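Local coordinates for protein Bse634I restriction endonuclease (Geobacillus stearothermophilus, PDB 1KNV) that cleaves DNA at a specific recognition sequence, probably as a metal-dependent type II restriction endonuclease of the PDDEXK superfamily, at residues Phe27-Ile31 / Leu167-Ile172; Tyr34-Pro39 / Ile164-Thr168; Asp146-Gln152 / Ser190-Gly196; Gly213-Lys217 / Glu268-Asp272. All coordinates share one frame; numbering follows the deposited sequence. Where two conformers were deposited one is given.

Contact 1: residues Phe27-Ile31 / Leu167-Ile172; sequences FNALI and LTHENI
Thr168, against whose carbonyl carbon Ile31 CD1 packs, donates its backbone N to Asn171 OD1 at 2.9 Å, the donor tilted out of the amide's carbonyl plane. In return Asn171 N reaches Thr168 OG1 in an almost straight bond (3.1 Å, 177°). Threonine and asparagine are both short enough to turn a polar atom back onto the main chain, and together they form a capping box that starts helix 169-176 against the flank of helix 26-33. Between the segments the packing is largely apolar. Ile31 CG2, turned opposite the main-chain nitrogen, rests 3.5 Å from Leu167 O, while CG1 and CD1 extend toward the helix start. Leu30 sets CB 3.8 Å from Leu167 CD1 and CD1 4.0 Å from Ile172 CD1; it also touches Trp78 and Val81 of helix 68-93. Phe27 meets Ile172 obliquely, CD2 to CG2 at 4.1 Å. At the exposed margin Ile31 CD1 sits over one face of the His169 ring, too close in the model to be trusted, and this imidazole, modelled in two conformers, gives a weak bond from NE2 to Asn28 OD1. Asn28 is held more surely by ND2, which bonds Asn9 O.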
loop_
_atom_site.group_PDB
_atom_site.type_symbol
_atom_site.label_atom_id
_atom_site.label_comp_id
_atom_site.label_asym_id
_atom_site.label_seq_id
_atom_site.Cartn_x
_atom_site.Cartn_y
_atom_site.Cartn_z
ATOM N N PHE B 27 -30.162 23.907 -30.865
ATOM C CA PHE B 27 -30.336 25.032 -29.960
ATOM C C PHE B 27 -31.473 25.960 -30.348
ATOM O O PHE B 27 -32.155 26.501 -29.478
ATOM C CB PHE B 27 -29.011 25.782 -29.844
ATOM C CG PHE B 27 -27.873 24.905 -29.396
ATOM C CD1 PHE B 27 -26.664 24.905 -30.076
ATOM C CD2 PHE B 27 -28.026 24.053 -28.301
ATOM C CE1 PHE B 27 -25.617 24.066 -29.675
ATOM C CE2 PHE B 27 -26.990 23.213 -27.893
ATOM C CZ PHE B 27 -25.784 23.220 -28.581
ATOM N N ASN B 28 -31.692 26.146 -31.645
ATOM C CA ASN B 28 -32.789 27.001 -32.087
ATOM C C ASN B 28 -34.104 26.283 -31.815
ATOM O O ASN B 28 -35.122 26.914 -31.538
ATOM C CB ASN B 28 -32.673 27.335 -33.576
ATOM C CG ASN B 28 -31.403 28.101 -33.904
ATOM O OD1 ASN B 28 -30.936 28.933 -33.118
ATOM N ND2 ASN B 28 -30.844 27.833 -35.078
ATOM N N ALA B 29 -34.074 24.958 -31.888
ATOM C CA ALA B 29 -35.266 24.168 -31.629
ATOM C C ALA B 29 -35.672 24.388 -30.181
ATOM O O ALA B 29 -36.853 24.580 -29.883
ATOM C CB ALA B 29 -34.987 22.689 -31.874
ATOM N N LEU B 30 -34.684 24.368 -29.286
ATOM C CA LEU B 30 -34.928 24.551 -27.855
ATOM C C LEU B 30 -35.517 25.913 -27.531
ATOM O O LEU B 30 -36.515 26.016 -26.819
ATOM C CB LEU B 30 -33.631 24.369 -27.066
ATOM C CG LEU B 30 -33.145 22.934 -26.893
ATOM C CD1 LEU B 30 -31.766 22.943 -26.298
ATOM C CD2 LEU B 30 -34.096 22.173 -26.003
ATOM N N ILE B 31 -34.886 26.955 -28.050
ATOM C CA ILE B 31 -35.340 28.314 -27.809
ATOM C C ILE B 31 -36.753 28.530 -28.341
ATOM O O ILE B 31 -37.614 29.069 -27.645
ATOM C CB ILE B 31 -34.383 29.320 -28.464
ATOM C CG1 ILE B 31 -32.970 29.094 -27.931
ATOM C CG2 ILE B 31 -34.838 30.737 -28.170
ATOM C CD1 ILE B 31 -31.953 29.988 -28.553
ATOM N N LEU B 167 -35.392 29.113 -22.147
ATOM C CA LEU B 167 -34.165 28.897 -22.900
ATOM C C LEU B 167 -33.860 29.969 -23.933
ATOM O O LEU B 167 -34.733 30.388 -24.700
ATOM C CB LEU B 167 -34.213 27.528 -23.577
ATOM C CG LEU B 167 -34.482 26.351 -22.640
ATOM C CD1 LEU B 167 -34.373 25.058 -23.422
ATOM C CD2 LEU B 167 -33.494 26.372 -21.473
ATOM N N THR B 168 -32.603 30.400 -23.944
ATOM C CA THR B 168 -32.108 31.416 -24.865
ATOM C C THR B 168 -30.686 31.010 -25.301
ATOM O O THR B 168 -30.041 30.226 -24.608
ATOM C CB THR B 168 -32.057 32.819 -24.184
ATOM O OG1 THR B 168 -30.990 32.870 -23.225
ATOM C CG2 THR B 168 -33.367 33.105 -23.459
ATOM N N HIS B 169 -30.244 31.510 -26.399
ATOM C CA HIS B 169 -28.886 31.180 -26.895
ATOM C C HIS B 169 -27.863 31.511 -25.824
ATOM O O HIS B 169 -26.846 30.832 -25.699
ATOM C CB HIS B 169 -28.557 31.966 -28.168
ATOM C CG HIS B 169 -29.066 31.331 -29.426
ATOM N ND1 HIS B 169 -29.632 32.059 -30.451
ATOM C CD2 HIS B 169 -29.085 30.038 -29.827
ATOM C CE1 HIS B 169 -29.986 31.240 -31.428
ATOM N NE2 HIS B 169 -29.665 30.010 -31.071
ATOM N N GLU B 170 -28.139 32.537 -25.044
ATOM C CA GLU B 170 -27.234 32.953 -23.992
ATOM C C GLU B 170 -27.191 32.071 -22.736
ATOM O O GLU B 170 -26.108 31.653 -22.320
ATOM C CB GLU B 170 -27.522 34.398 -23.599
ATOM C CG GLU B 170 -26.438 35.026 -22.736
ATOM C CD GLU B 170 -26.775 36.455 -22.328
ATOM O OE1 GLU B 170 -27.650 37.071 -22.979
ATOM O OE2 GLU B 170 -26.161 36.972 -21.366
ATOM N N ASN B 171 -28.331 31.774 -22.119
ATOM C CA ASN B 171 -28.247 30.956 -20.921
ATOM C C ASN B 171 -27.904 29.497 -21.231
ATOM O O ASN B 171 -27.390 28.779 -20.371
ATOM C CB ASN B 171 -29.509 31.086 -20.039
ATOM C CG ASN B 171 -30.770 30.640 -20.723
ATOM O OD1 ASN B 171 -30.729 29.971 -21.747
ATOM N ND2 ASN B 171 -31.914 30.996 -20.141
ATOM N N ILE B 172 -28.154 29.064 -22.463
ATOM C CA ILE B 172 -27.801 27.705 -22.859
ATOM C C ILE B 172 -26.278 27.635 -23.008
ATOM O O ILE B 172 -25.638 26.706 -22.529
ATOM C CB ILE B 172 -28.438 27.313 -24.196
ATOM C CG1 ILE B 172 -29.930 27.080 -24.008
ATOM C CG2 ILE B 172 -27.793 26.047 -24.733
ATOM C CD1 ILE B 172 -30.631 26.653 -25.275
#

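Contact 2: residues Tyr34-Pro39 / Ile164-Thr168; sequences YHHQTP and INKLT
Lys166 curls around the carbonyl oxygen of His35. Its CB already lies 3.4 Å from His35 O and 3.5 Å from Tyr34 O; CG stays within 3.7 Å of His35 O; CD swings a little farther off; CE returns, and NZ ends 3.2 Å from His35 O in a weak hydrogen bond. Bends at chi2 (86°), chi3 (71°) and chi4 (67°) fold the chain back, something a long flexible lysine can do. One residue on, the main chains join directly: Leu167 N donates to Tyr34 O at 3.0 Å, just past the end of helix 26-33. Beside this bond Leu167 CG packs 3.7 Å from Tyr34 CB, the two side chains running the same way. Pro39 CG, from the same loop, lies over one face of the tyrosine ring toward its rim; the ring's OH bonds Asn46 of helix 43-60. Farther along, Asn165 O receives a CA-H...O contact from Gln37 CA at 3.1 Å, and compact Thr38 turns its CG2 methyl toward Ile164 O. Loop 34-39, which follows helix 26-33, and loop 164-168, which leads into helix 169-176, thus join mostly through carbonyl oxygens, and the lysine charge is probably eased in part by the carbonyl dipole it wraps.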
loop_
_atom_site.group_PDB
_atom_site.type_symbol
_atom_site.label_atom_id
_atom_site.label_comp_id
_atom_site.label_asym_id
_atom_site.label_seq_id
_atom_site.Cartn_x
_atom_site.Cartn_y
_atom_site.Cartn_z
ATOM N N TYR B 34 -39.107 26.825 -26.084
ATOM C CA TYR B 34 -39.049 27.180 -24.669
ATOM C C TYR B 34 -38.822 28.667 -24.406
ATOM O O TYR B 34 -37.960 29.058 -23.622
ATOM C CB TYR B 34 -37.994 26.343 -23.946
ATOM C CG TYR B 34 -38.274 24.855 -24.027
ATOM C CD1 TYR B 34 -37.700 24.072 -25.021
ATOM C CD2 TYR B 34 -39.142 24.245 -23.136
ATOM C CE1 TYR B 34 -37.990 22.715 -25.126
ATOM C CE2 TYR B 34 -39.439 22.893 -23.238
ATOM C CZ TYR B 34 -38.857 22.143 -24.236
ATOM O OH TYR B 34 -39.151 20.803 -24.350
ATOM N N HIS B 35 -39.638 29.490 -25.057
ATOM C CA HIS B 35 -39.579 30.934 -24.900
ATOM C C HIS B 35 -40.132 31.351 -23.551
ATOM O O HIS B 35 -39.811 32.431 -23.070
ATOM C CB HIS B 35 -40.414 31.638 -25.976
ATOM C CG HIS B 35 -39.681 31.899 -27.254
ATOM N ND1 HIS B 35 -39.650 30.997 -28.298
ATOM C CD2 HIS B 35 -38.977 32.979 -27.672
ATOM C CE1 HIS B 35 -38.964 31.512 -29.304
ATOM N NE2 HIS B 35 -38.544 32.715 -28.950
ATOM N N HIS B 36 -40.965 30.510 -22.942
ATOM C CA HIS B 36 -41.567 30.884 -21.669
ATOM C C HIS B 36 -41.445 29.908 -20.508
ATOM O O HIS B 36 -41.960 30.168 -19.421
ATOM C CB HIS B 36 -43.044 31.234 -21.881
ATOM C CG HIS B 36 -43.263 32.430 -22.760
ATOM N ND1 HIS B 36 -43.112 32.389 -24.129
ATOM C CD2 HIS B 36 -43.605 33.706 -22.457
ATOM C CE1 HIS B 36 -43.351 33.586 -24.635
ATOM N NE2 HIS B 36 -43.651 34.403 -23.641
ATOM N N GLN B 37 -40.765 28.793 -20.717
ATOM C CA GLN B 37 -40.605 27.826 -19.639
ATOM C C GLN B 37 -39.449 26.884 -19.918
ATOM O O GLN B 37 -38.962 26.797 -21.049
ATOM C CB GLN B 37 -41.873 26.992 -19.482
ATOM C CG GLN B 37 -42.112 26.042 -20.649
ATOM C CD GLN B 37 -43.121 24.959 -20.325
ATOM O OE1 GLN B 37 -44.286 25.248 -20.061
ATOM N NE2 GLN B 37 -42.676 23.701 -20.339
ATOM N N THR B 38 -39.007 26.182 -18.882
ATOM C CA THR B 38 -37.945 25.206 -19.046
ATOM C C THR B 38 -38.640 23.857 -19.099
ATOM O O THR B 38 -39.751 23.699 -18.592
ATOM C CB THR B 38 -36.932 25.222 -17.876
ATOM O OG1 THR B 38 -37.635 25.228 -16.626
ATOM C CG2 THR B 38 -36.015 26.441 -17.978
ATOM N N PRO B 39 -38.005 22.869 -19.732
ATOM C CA PRO B 39 -38.565 21.520 -19.856
ATOM C C PRO B 39 -39.068 20.935 -18.532
ATOM O O PRO B 39 -38.408 21.054 -17.502
ATOM C CB PRO B 39 -37.400 20.732 -20.439
ATOM C CG PRO B 39 -36.715 21.762 -21.311
ATOM C CD PRO B 39 -36.704 22.972 -20.417
ATOM N N ILE B 164 -32.903 29.845 -14.489
ATOM C CA ILE B 164 -33.205 29.897 -15.913
ATOM C C ILE B 164 -34.679 29.522 -16.054
ATOM O O ILE B 164 -35.073 28.382 -15.805
ATOM C CB ILE B 164 -32.307 28.915 -16.706
ATOM C CG1 ILE B 164 -30.852 29.394 -16.653
ATOM C CG2 ILE B 164 -32.776 28.803 -18.147
ATOM C CD1 ILE B 164 -29.849 28.399 -17.217
ATOM N N ASN B 165 -35.488 30.498 -16.443
ATOM C CA ASN B 165 -36.923 30.305 -16.591
ATOM C C ASN B 165 -37.366 30.044 -18.010
ATOM O O ASN B 165 -38.521 29.698 -18.250
ATOM C CB ASN B 165 -37.642 31.531 -16.066
ATOM C CG ASN B 165 -37.367 31.762 -14.612
ATOM O OD1 ASN B 165 -37.456 32.888 -14.121
ATOM N ND2 ASN B 165 -37.037 30.689 -13.900
ATOM N N LYS B 166 -36.451 30.229 -18.950
ATOM C CA LYS B 166 -36.739 30.006 -20.355
ATOM C C LYS B 166 -35.414 29.892 -21.073
ATOM O O LYS B 166 -34.425 30.495 -20.657
ATOM C CB LYS B 166 -37.583 31.159 -20.908
ATOM C CG LYS B 166 -37.093 32.545 -20.513
ATOM C CD LYS B 166 -36.026 33.068 -21.466
ATOM C CE LYS B 166 -36.619 33.437 -22.831
ATOM N NZ LYS B 166 -37.537 34.613 -22.765
ATOM N N LEU B 167 -35.392 29.113 -22.147
ATOM C CA LEU B 167 -34.165 28.897 -22.900
ATOM C C LEU B 167 -33.860 29.969 -23.933
ATOM O O LEU B 167 -34.733 30.388 -24.700
ATOM C CB LEU B 167 -34.213 27.528 -23.577
ATOM C CG LEU B 167 -34.482 26.351 -22.640
ATOM C CD1 LEU B 167 -34.373 25.058 -23.422
ATOM C CD2 LEU B 167 -33.494 26.372 -21.473
ATOM N N THR B 168 -32.603 30.400 -23.944
ATOM C CA THR B 168 -32.108 31.416 -24.865
ATOM C C THR B 168 -30.686 31.010 -25.301
ATOM O O THR B 168 -30.041 30.226 -24.608
ATOM C CB THR B 168 -32.057 32.819 -24.184
ATOM O OG1 THR B 168 -30.990 32.870 -23.225
ATOM C CG2 THR B 168 -33.367 33.105 -23.459
#

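Contact 3: residues Asp146-Gln152 / Ser190-Gly196; sequences DLLIIRQ and SLVAGVG
Leu147 and Val195 share one torsional choice: CG of the leucine and CG1 of the valine each stand anti to the backbone N (chi1 -173° and -172°). This leaves Val195 CG2 beside its own backbone N, where it meets Leu147 CD2 and, at 4.1 Å, Ile149 CD1. Leu147 CB lies 3.8 Å from Val195 CB. These branched residues and small Ala193 occupy the side of the sheet packed on helix 281-291, through Met286, Ile290 and Ile291. On the reverse side Ile150 CG1 lies 4.0 Å from Leu191 CD2, and Leu148 pairs with Gly194, which lets the leucine reach over the neighbouring strand. The strands are antiparallel, and two classic beta bulges interrupt their pairing. In one, Val192 N and Ala193 N both donate to Ile149 O, at 2.8 and 3.3 Å; in the other, Leu147 N and, weakly, Asp146 N share Val195 O. Between them Ile149 N reaches Ala193 O at 2.8 Å, nearly straight (176°), and Arg151 N closes the far end on Ser190 O at 2.7 Å. There Gln152, extended, brings its amide beside Ser190, though which amide atom faces OG is uncertain. With an alanine here the amide would be gone, and the buried Ser190 hydroxyl is likely to lose a polar neighbour. At the other end Asp146 OD2 accepts from Leu197 N, which helps hold the carboxylate's rotation. Both residues bind calcium in another structure of this enzyme; calcium is absent from this chain, but the pairing is consistent with the PDDEXK nuclease core, with Asp146 at its metal site.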
loop_
_atom_site.group_PDB
_atom_site.type_symbol
_atom_site.label_atom_id
_atom_site.label_comp_id
_atom_site.label_asym_id
_atom_site.label_seq_id
_atom_site.Cartn_x
_atom_site.Cartn_y
_atom_site.Cartn_z
ATOM N N ASP B 146 -19.886 12.815 -17.510
ATOM C CA ASP B 146 -20.788 13.759 -18.157
ATOM C C ASP B 146 -21.225 14.862 -17.207
ATOM O O ASP B 146 -21.601 15.960 -17.635
ATOM C CB ASP B 146 -22.015 13.024 -18.693
ATOM C CG ASP B 146 -21.650 11.973 -19.730
ATOM O OD1 ASP B 146 -20.956 12.314 -20.719
ATOM O OD2 ASP B 146 -22.049 10.807 -19.553
ATOM N N LEU B 147 -21.152 14.587 -15.919
ATOM C CA LEU B 147 -21.575 15.564 -14.934
ATOM C C LEU B 147 -20.618 15.567 -13.744
ATOM O O LEU B 147 -20.231 14.511 -13.234
ATOM C CB LEU B 147 -22.973 15.181 -14.470
ATOM C CG LEU B 147 -23.829 16.032 -13.562
ATOM C CD1 LEU B 147 -24.014 17.331 -14.284
ATOM C CD2 LEU B 147 -25.162 15.340 -13.264
ATOM N N LEU B 148 -20.206 16.761 -13.328
ATOM C CA LEU B 148 -19.311 16.929 -12.183
ATOM C C LEU B 148 -19.955 17.724 -11.038
ATOM O O LEU B 148 -20.565 18.773 -11.273
ATOM C CB LEU B 148 -18.062 17.709 -12.567
ATOM C CG LEU B 148 -16.957 17.122 -13.396
ATOM C CD1 LEU B 148 -15.791 18.111 -13.408
ATOM C CD2 LEU B 148 -16.586 15.809 -12.775
ATOM N N ILE B 149 -19.833 17.225 -9.819
ATOM C CA ILE B 149 -20.349 17.935 -8.660
ATOM C C ILE B 149 -19.107 18.409 -7.925
ATOM O O ILE B 149 -18.274 17.603 -7.511
ATOM C CB ILE B 149 -21.218 17.024 -7.773
ATOM C CG1 ILE B 149 -22.541 16.662 -8.495
ATOM C CG2 ILE B 149 -21.557 17.762 -6.478
ATOM C CD1 ILE B 149 -22.373 15.883 -9.776
ATOM N N ILE B 150 -18.950 19.720 -7.885
ATOM C CA ILE B 150 -17.796 20.361 -7.271
ATOM C C ILE B 150 -18.213 21.185 -6.061
ATOM O O ILE B 150 -19.296 21.761 -6.044
ATOM C CB ILE B 150 -17.114 21.315 -8.283
ATOM C CG1 ILE B 150 -16.536 20.508 -9.444
ATOM C CG2 ILE B 150 -16.048 22.144 -7.611
ATOM C CD1 ILE B 150 -16.181 21.337 -10.619
ATOM N N ARG B 151 -17.387 21.197 -5.032
ATOM C CA ARG B 151 -17.701 21.971 -3.849
ATOM C C ARG B 151 -16.502 22.837 -3.468
ATOM O O ARG B 151 -15.501 22.343 -2.949
ATOM C CB ARG B 151 -18.069 21.064 -2.672
ATOM C CG ARG B 151 -18.581 21.847 -1.474
ATOM C CD ARG B 151 -18.720 20.973 -0.264
ATOM N NE ARG B 151 -19.266 21.742 0.844
ATOM C CZ ARG B 151 -19.644 21.197 1.986
ATOM N NH1 ARG B 151 -19.531 19.874 2.170
ATOM N NH2 ARG B 151 -20.156 21.964 2.940
ATOM N N GLN B 152 -16.602 24.130 -3.756
ATOM C CA GLN B 152 -15.538 25.081 -3.456
ATOM C C GLN B 152 -16.176 26.469 -3.501
ATOM O O GLN B 152 -16.363 27.048 -4.568
ATOM C CB GLN B 152 -14.409 24.957 -4.493
ATOM C CG GLN B 152 -13.127 25.696 -4.114
ATOM C CD GLN B 152 -11.983 25.403 -5.067
ATOM O OE1 GLN B 152 -11.393 26.310 -5.652
ATOM N NE2 GLN B 152 -11.666 24.131 -5.226
ATOM N N SER B 190 -11.849 19.069 -4.145
ATOM C CA SER B 190 -13.067 19.860 -4.247
ATOM C C SER B 190 -14.148 19.145 -5.067
ATOM O O SER B 190 -15.295 19.529 -5.031
ATOM C CB SER B 190 -12.779 21.237 -4.860
ATOM O OG SER B 190 -12.159 22.087 -3.905
ATOM N N LEU B 191 -13.776 18.101 -5.803
ATOM C CA LEU B 191 -14.744 17.334 -6.597
ATOM C C LEU B 191 -15.392 16.401 -5.610
ATOM O O LEU B 191 -14.726 15.828 -4.804
ATOM C CB LEU B 191 -14.102 16.401 -7.535
ATOM C CG LEU B 191 -12.968 17.082 -8.189
ATOM C CD1 LEU B 191 -12.316 16.053 -8.868
ATOM C CD2 LEU B 191 -13.413 18.064 -9.149
ATOM N N VAL B 192 -16.676 16.237 -5.690
ATOM C CA VAL B 192 -17.264 15.332 -4.775
ATOM C C VAL B 192 -17.761 14.164 -5.535
ATOM O O VAL B 192 -17.637 13.058 -5.052
ATOM C CB VAL B 192 -18.280 16.046 -3.876
ATOM C CG1 VAL B 192 -17.447 16.924 -2.906
ATOM C CG2 VAL B 192 -19.216 16.893 -4.634
ATOM N N ALA B 193 -18.100 14.392 -6.801
ATOM C CA ALA B 193 -18.582 13.293 -7.595
ATOM C C ALA B 193 -18.629 13.558 -9.095
ATOM O O ALA B 193 -18.594 14.703 -9.560
ATOM C CB ALA B 193 -19.949 12.886 -7.095
ATOM N N GLY B 194 -18.730 12.461 -9.836
ATOM C CA GLY B 194 -18.842 12.501 -11.281
ATOM C C GLY B 194 -19.989 11.575 -11.646
ATOM O O GLY B 194 -20.229 10.591 -10.951
ATOM N N VAL B 195 -20.721 11.895 -12.711
ATOM C CA VAL B 195 -21.833 11.050 -13.139
ATOM C C VAL B 195 -21.693 10.695 -14.615
ATOM O O VAL B 195 -21.404 11.557 -15.445
ATOM C CB VAL B 195 -23.215 11.745 -12.938
ATOM C CG1 VAL B 195 -24.350 10.743 -13.213
ATOM C CG2 VAL B 195 -23.331 12.294 -11.526
ATOM N N GLY B 196 -21.874 9.416 -14.932
ATOM C CA GLY B 196 -21.808 8.981 -16.313
ATOM C C GLY B 196 -23.247 8.814 -16.761
ATOM O O GLY B 196 -23.964 7.992 -16.201
#

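Contact 4: residues Gly213-Lys217 / Glu268-Asp272; sequences GNILK and ERAVD
Lys217 lays its extended chain across residues 268-270, CD only 3.4 Å from Glu268 OE1, and ends in a salt-bridge network with Glu268 and Asp272. The network fastens helix 203-227 to the loop that leads into strand 273-276. Three acceptors grip the ammonium group. Arg269 O takes NZ at 2.8 Å, nearly head-on to the carbonyl (C=O...donor angle 163°). Glu268 OE1, also 2.8 Å from NZ, uses its anti lone pair, the one turned from the other carboxylate oxygen. Asp272 supplies the third through OD2, whose modelled position is less certain; that oxygen is also hydrogen-bonded by Tyr236 N of strand 235-240, so a backbone amide helps position the carboxylate. Lysine suits this place because its chain, extended beyond CG, is long enough to reach from the helix to the loop and still deliver a charge at the tip. A methionine in its place would probably leave the two carboxylates without their shared counter-charge and Arg269 O without its donor. One turn earlier Asn214 rests ND2 on the methyl of Ala270, at 3.4 Å from CB, while its OD1 accepts from Thr257 N. The loop also faces a second subunit: Arg269 NE bonds Gln137 O of that subunit, and Asp272 O accepts from NE2 of its Gln136. Alanine and glycine allow the close approach of helix and loop. A CB on Gly213 would collide with Ala270 O, which instead receives a CA-H...O contact from Gly213 CA at 3.3 Å.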
loop_
_atom_site.group_PDB
_atom_site.type_symbol
_atom_site.label_atom_id
_atom_site.label_comp_id
_atom_site.label_asym_id
_atom_site.label_seq_id
_atom_site.Cartn_x
_atom_site.Cartn_y
_atom_site.Cartn_z
ATOM N N GLY B 213 -15.670 4.455 -13.831
ATOM C CA GLY B 213 -15.613 4.566 -12.383
ATOM C C GLY B 213 -14.269 4.090 -11.858
ATOM O O GLY B 213 -13.711 4.681 -10.940
ATOM N N ASN B 214 -13.740 3.016 -12.432
ATOM C CA ASN B 214 -12.442 2.495 -12.004
ATOM C C ASN B 214 -11.316 3.450 -12.331
ATOM O O ASN B 214 -10.421 3.653 -11.514
ATOM C CB ASN B 214 -12.161 1.149 -12.663
ATOM C CG ASN B 214 -12.701 0.004 -11.858
ATOM O OD1 ASN B 214 -12.231 -0.252 -10.746
ATOM N ND2 ASN B 214 -13.700 -0.691 -12.400
ATOM N N ILE B 215 -11.372 4.031 -13.530
ATOM C CA ILE B 215 -10.358 4.979 -14.006
ATOM C C ILE B 215 -10.300 6.247 -13.157
ATOM O O ILE B 215 -9.220 6.660 -12.709
ATOM C CB ILE B 215 -10.609 5.382 -15.486
ATOM C CG1 ILE B 215 -10.233 4.227 -16.406
ATOM C CG2 ILE B 215 -9.771 6.600 -15.858
ATOM C CD1 ILE B 215 -8.735 3.945 -16.413
ATOM N N LEU B 216 -11.459 6.859 -12.934
ATOM C CA LEU B 216 -11.517 8.083 -12.155
ATOM C C LEU B 216 -11.262 7.875 -10.660
ATOM O O LEU B 216 -10.514 8.634 -10.042
ATOM C CB LEU B 216 -12.864 8.772 -12.379
ATOM C CG LEU B 216 -13.092 9.242 -13.819
ATOM C CD1 LEU B 216 -14.504 9.766 -13.965
ATOM C CD2 LEU B 216 -12.068 10.321 -14.180
ATOM N N LYS B 217 -11.881 6.859 -10.070
ATOM C CA LYS B 217 -11.675 6.609 -8.650
ATOM C C LYS B 217 -10.225 6.241 -8.322
ATOM O O LYS B 217 -9.695 6.657 -7.292
ATOM C CB LYS B 217 -12.608 5.506 -8.148
ATOM C CG LYS B 217 -14.032 5.959 -7.930
ATOM C CD LYS B 217 -14.797 4.889 -7.170
ATOM C CE LYS B 217 -16.118 5.421 -6.700
ATOM N NZ LYS B 217 -16.725 4.508 -5.704
ATOM N N GLU B 268 -15.154 -0.652 -2.065
ATOM C CA GLU B 268 -16.061 0.237 -2.770
ATOM C C GLU B 268 -16.311 -0.194 -4.201
ATOM O O GLU B 268 -15.473 -0.833 -4.846
ATOM C CB GLU B 268 -15.566 1.687 -2.728
ATOM C CG GLU B 268 -14.310 1.974 -3.489
ATOM C CD GLU B 268 -13.914 3.440 -3.402
ATOM O OE1 GLU B 268 -14.686 4.302 -3.868
ATOM O OE2 GLU B 268 -12.830 3.736 -2.868
ATOM N N ARG B 269 -17.499 0.139 -4.679
ATOM C CA ARG B 269 -17.897 -0.191 -6.028
ATOM C C ARG B 269 -17.212 0.772 -6.979
ATOM O O ARG B 269 -16.819 1.873 -6.597
ATOM C CB ARG B 269 -19.407 -0.012 -6.191
ATOM C CG ARG B 269 -20.255 -0.706 -5.171
ATOM C CD ARG B 269 -21.696 -0.348 -5.414
ATOM N NE ARG B 269 -22.600 -1.108 -4.561
ATOM C CZ ARG B 269 -23.930 -1.004 -4.600
ATOM N NH1 ARG B 269 -24.509 -0.165 -5.457
ATOM N NH2 ARG B 269 -24.686 -1.725 -3.772
ATOM N N ALA B 270 -17.084 0.354 -8.227
ATOM C CA ALA B 270 -16.503 1.202 -9.242
ATOM C C ALA B 270 -17.533 2.304 -9.460
ATOM O O ALA B 270 -17.181 3.445 -9.722
ATOM C CB ALA B 270 -16.294 0.410 -10.527
ATOM N N VAL B 271 -18.811 1.946 -9.350
ATOM C CA VAL B 271 -19.917 2.881 -9.540
ATOM C C VAL B 271 -20.697 2.843 -8.252
ATOM O O VAL B 271 -21.328 1.843 -7.937
ATOM C CB VAL B 271 -20.833 2.435 -10.703
ATOM C CG1 VAL B 271 -21.842 3.525 -11.041
ATOM C CG2 VAL B 271 -19.996 2.127 -11.929
ATOM N N ASP B 272 -20.643 3.929 -7.499
ATOM C CA ASP B 272 -21.322 4.004 -6.216
ATOM C C ASP B 272 -22.834 3.787 -6.244
ATOM O O ASP B 272 -23.409 3.253 -5.298
ATOM C CB ASP B 272 -20.976 5.327 -5.566
ATOM C CG ASP B 272 -19.535 5.373 -5.153
ATOM O OD1 ASP B 272 -19.210 4.699 -4.158
ATOM O OD2 ASP B 272 -18.726 6.045 -5.827
#

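Overall arrangement
Contacts 1 and 2 are neighbours, their centres about 8 Å apart, and share Leu167 and Thr168: the loop 164-168 meets loop 34-39, and the helix start that follows meets helix 26-33. Along the chain both interleave with contact 3, whose strands 147-151 and 191-198 flank the run 164-172, yet contact 3 lies about 25 Å away between centres, between the second and third strands of the five-stranded mixed sheet. Contact 4 follows in sequence, its centre about 13 Å from that of contact 3, where helix 203-227 meets the lead-in to strand 273-276, outermost within this chain. Contacts 1 and 2 thus join N-terminal parts to the run between two core strands, while contact 3 lies in the sheet that bears the metal site, and contact 4 on the side that faces a second subunit.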